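Side-chain contact in glutathione S-transferase (PDB 4MP4), which probably catalyses the conjugation of glutathione to electrophilic substrates, as other members of the glutathione transferase family do: residues Q195-P199 and S200-W204. Numbering follows the deposited sequence.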
ATOM      1  N   GLN A 195     -14.209   3.308  18.585  1.00 21.02           N
ATOM      2  CA  GLN A 195     -13.833   2.343  17.564  1.00 19.47           C
ATOM      3  C   GLN A 195     -13.299   1.049  18.177  1.00 22.01           C
ATOM      4  O   GLN A 195     -13.540  -0.037  17.658  1.00 21.44           O
ATOM      5  CB  GLN A 195     -12.838   2.946  16.567  1.00 14.89           C
ATOM      6  CG  GLN A 195     -13.454   4.074  15.717  1.00 21.31           C
ATOM      7  CD  GLN A 195     -14.791   3.674  15.080  1.00 21.93           C
ATOM      8  OE1 GLN A 195     -14.975   2.526  14.685  1.00 17.01           O
ATOM      9  NE2 GLN A 195     -15.718   4.622  14.980  1.00 25.06           N
ATOM     10  N   TRP A 196     -12.594   1.182  19.297  1.00 21.33           N
ATOM     11  CA  TRP A 196     -11.980   0.046  19.985  1.00 21.50           C
ATOM     12  C   TRP A 196     -13.031  -0.877  20.613  1.00 20.21           C
ATOM     13  O   TRP A 196     -12.756  -2.046  20.873  1.00 20.08           O
ATOM     14  CB  TRP A 196     -10.994   0.554  21.055  1.00 11.99           C
ATOM     15  CG  TRP A 196      -9.728  -0.228  21.132  1.00 23.14           C
ATOM     16  CD1 TRP A 196      -9.243  -0.906  22.218  1.00 19.94           C
ATOM     17  CD2 TRP A 196      -8.774  -0.425  20.075  1.00 17.12           C
ATOM     18  NE1 TRP A 196      -8.046  -1.513  21.900  1.00 22.94           N
ATOM     19  CE2 TRP A 196      -7.732  -1.229  20.585  1.00 15.97           C
ATOM     20  CE3 TRP A 196      -8.698  -0.002  18.738  1.00 16.54           C
ATOM     21  CZ2 TRP A 196      -6.630  -1.616  19.823  1.00 12.98           C
ATOM     22  CZ3 TRP A 196      -7.589  -0.387  17.972  1.00 15.57           C
ATOM     23  CH2 TRP A 196      -6.583  -1.193  18.514  1.00  8.80           C
ATOM     24  N   GLN A 197     -14.229  -0.343  20.852  1.00 21.35           N
ATOM     25  CA  GLN A 197     -15.301  -1.097  21.507  1.00 24.30           C
ATOM     26  C   GLN A 197     -16.169  -1.814  20.494  1.00 21.77           C
ATOM     27  O   GLN A 197     -17.090  -2.527  20.858  1.00 28.57           O
ATOM     28  CB  GLN A 197     -16.172  -0.178  22.376  1.00 26.67           C
ATOM     29  CG  GLN A 197     -15.427   0.429  23.547  1.00 38.62           C
ATOM     30  CD  GLN A 197     -14.984  -0.613  24.566  1.00 54.12           C
ATOM     31  OE1 GLN A 197     -15.705  -1.586  24.833  1.00 59.98           O
ATOM     32  NE2 GLN A 197     -13.795  -0.414  25.145  1.00 51.87           N
ATOM     33  N   ARG A 198     -15.877  -1.606  19.217  1.00 25.74           N
ATOM     34  CA  ARG A 198     -16.491  -2.389  18.153  1.00 27.69           C
ATOM     35  C   ARG A 198     -16.252  -3.868  18.485  1.00 27.00           C
ATOM     36  O   ARG A 198     -15.140  -4.238  18.852  1.00 29.58           O
ATOM     37  CB  ARG A 198     -15.844  -2.009  16.818  1.00 29.28           C
ATOM     38  CG  ARG A 198     -16.438  -2.653  15.588  1.00 29.02           C
ATOM     39  CD  ARG A 198     -17.419  -1.720  14.914  1.00 26.09           C
ATOM     40  NE  ARG A 198     -17.993  -2.342  13.730  1.00 36.49           N
ATOM     41  CZ  ARG A 198     -19.097  -1.919  13.122  1.00 34.99           C
ATOM     42  NH1 ARG A 198     -19.747  -0.857  13.584  1.00 24.98           N
ATOM     43  NH2 ARG A 198     -19.544  -2.557  12.049  1.00 29.91           N
ATOM     44  N   PRO A 199     -17.306  -4.700  18.411  1.00 20.41           N
ATOM     45  CA  PRO A 199     -17.232  -6.123  18.760  1.00 26.27           C
ATOM     46  C   PRO A 199     -16.150  -6.919  18.025  1.00 25.96           C
ATOM     47  O   PRO A 199     -15.493  -7.749  18.662  1.00 25.20           O
ATOM     48  CB  PRO A 199     -18.637  -6.647  18.402  1.00 16.49           C
ATOM     49  CG  PRO A 199     -19.510  -5.475  18.605  1.00 16.45           C
ATOM     50  CD  PRO A 199     -18.700  -4.273  18.180  1.00 26.39           C
ATOM     51  N   SER A 200     -15.977  -6.686  16.726  1.00 14.64           N
ATOM     52  CA  SER A 200     -14.963  -7.393  15.957  1.00 14.58           C
ATOM     53  C   SER A 200     -13.580  -7.106  16.525  1.00 25.85           C
ATOM     54  O   SER A 200     -12.704  -7.977  16.538  1.00 20.99           O
ATOM     55  CB  SER A 200     -15.006  -6.944  14.497  1.00 16.73           C
ATOM     56  OG  SER A 200     -14.854  -5.538  14.416  1.00 14.73           O
ATOM     57  N   VAL A 201     -13.390  -5.876  16.991  1.00 13.16           N
ATOM     58  CA  VAL A 201     -12.123  -5.455  17.549  1.00 20.95           C
ATOM     59  C   VAL A 201     -11.981  -6.099  18.925  1.00 17.95           C
ATOM     60  O   VAL A 201     -10.962  -6.688  19.267  1.00 17.68           O
ATOM     61  CB  VAL A 201     -12.028  -3.900  17.619  1.00 11.97           C
ATOM     62  CG1 VAL A 201     -10.768  -3.457  18.393  1.00 11.78           C
ATOM     63  CG2 VAL A 201     -12.032  -3.307  16.214  1.00 11.57           C
ATOM     64  N   GLN A 202     -13.039  -6.001  19.701  1.00 17.99           N
ATOM     65  CA  GLN A 202     -13.096  -6.614  21.015  1.00 20.40           C
ATOM     66  C   GLN A 202     -12.759  -8.110  20.907  1.00 14.83           C
ATOM     67  O   GLN A 202     -12.081  -8.662  21.765  1.00 21.97           O
ATOM     68  CB  GLN A 202     -14.490  -6.365  21.589  1.00 18.92           C
ATOM     69  CG  GLN A 202     -14.588  -6.049  23.079  1.00 33.77           C
ATOM     70  CD  GLN A 202     -13.635  -4.980  23.581  1.00 28.34           C
ATOM     71  OE1 GLN A 202     -13.034  -5.152  24.636  1.00 37.16           O
ATOM     72  NE2 GLN A 202     -13.500  -3.875  22.851  1.00 20.79           N
ATOM     73  N   LYS A 203     -13.187  -8.756  19.824  1.00 18.96           N
ATOM     74  CA  LYS A 203     -12.909 -10.193  19.640  1.00 18.38           C
ATOM     75  C   LYS A 203     -11.423 -10.480  19.390  1.00 17.92           C
ATOM     76  O   LYS A 203     -10.905 -11.494  19.854  1.00 16.23           O
ATOM     77  CB  LYS A 203     -13.797 -10.813  18.545  1.00 20.66           C
ATOM     78  CG  LYS A 203     -15.186 -11.214  19.050  1.00 37.22           C
ATOM     79  CD  LYS A 203     -16.217 -11.458  17.933  1.00 46.64           C
ATOM     80  CE  LYS A 203     -16.112 -12.852  17.316  1.00 58.45           C
ATOM     81  NZ  LYS A 203     -16.307 -13.984  18.290  1.00 62.22           N
ATOM     82  N   TRP A 204     -10.757  -9.584  18.658  1.00 14.84           N
ATOM     83  CA  TRP A 204      -9.299  -9.608  18.530  1.00 20.30           C
ATOM     84  C   TRP A 204      -8.608  -9.528  19.899  1.00 18.47           C
ATOM     85  O   TRP A 204      -7.758 -10.367  20.221  1.00 19.30           O
ATOM     86  CB  TRP A 204      -8.805  -8.454  17.633  1.00 13.95           C
ATOM     87  CG  TRP A 204      -7.303  -8.446  17.361  1.00 20.30           C
ATOM     88  CD1 TRP A 204      -6.384  -7.555  17.841  1.00 13.74           C
ATOM     89  CD2 TRP A 204      -6.565  -9.362  16.535  1.00 15.50           C
ATOM     90  NE1 TRP A 204      -5.130  -7.847  17.359  1.00 14.19           N
ATOM     91  CE2 TRP A 204      -5.208  -8.957  16.557  1.00 14.77           C
ATOM     92  CE3 TRP A 204      -6.920 -10.487  15.775  1.00 15.40           C
ATOM     93  CZ2 TRP A 204      -4.202  -9.630  15.858  1.00 15.53           C
ATOM     94  CZ3 TRP A 204      -5.920 -11.166  15.080  1.00 16.14           C
ATOM     95  CH2 TRP A 204      -4.573 -10.731  15.126  1.00 16.19           C
TER
HETATM   96  O   HOH W   1     -11.377  -2.565  25.449  1.00 27.70           O
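Gln202 N donates to Arg198 O (2.9 Å, nearly straight at 169°) and Lys203 N to Pro199 O (2.8 Å), which opens helix 199-215 with Arg198 at its N-cap. This is a tight turn between two helices, 186-196 and 199-215, in the all-helical C-terminal domain of the glutathione transferase fold. Proline suits the first turn at Pro199, where a missing N-H costs no helix bond. Val201 CG1, anti to its own backbone N (chi1 172°), sits over one face of the Trp196 indole in a CH-pi contact, 4.2 Å from the centroid of the six-membered ring, while CG2 lies 4.1 Å from Arg198 CB; the beta-branch lets one buried residue serve both neighbours. Arg198 CG passes 3.5 Å from Ser200 OG, and both polar ends go to Glu30 of helix 19-30, in the thioredoxin-like N-terminal domain: a salt bridge from Arg198 and a hydrogen bond with Ser200, tying the two domains together. On the more exposed side, Gln197 and Gln202 run alongside each other, their amide planes 23° apart. Glutamine, uncharged and able to donate and accept, suits this water-bridged place: the water donates to Gln202 OE1 at 3.2 Å and weakly accepts from Gln197 NE2 at 3.3 Å.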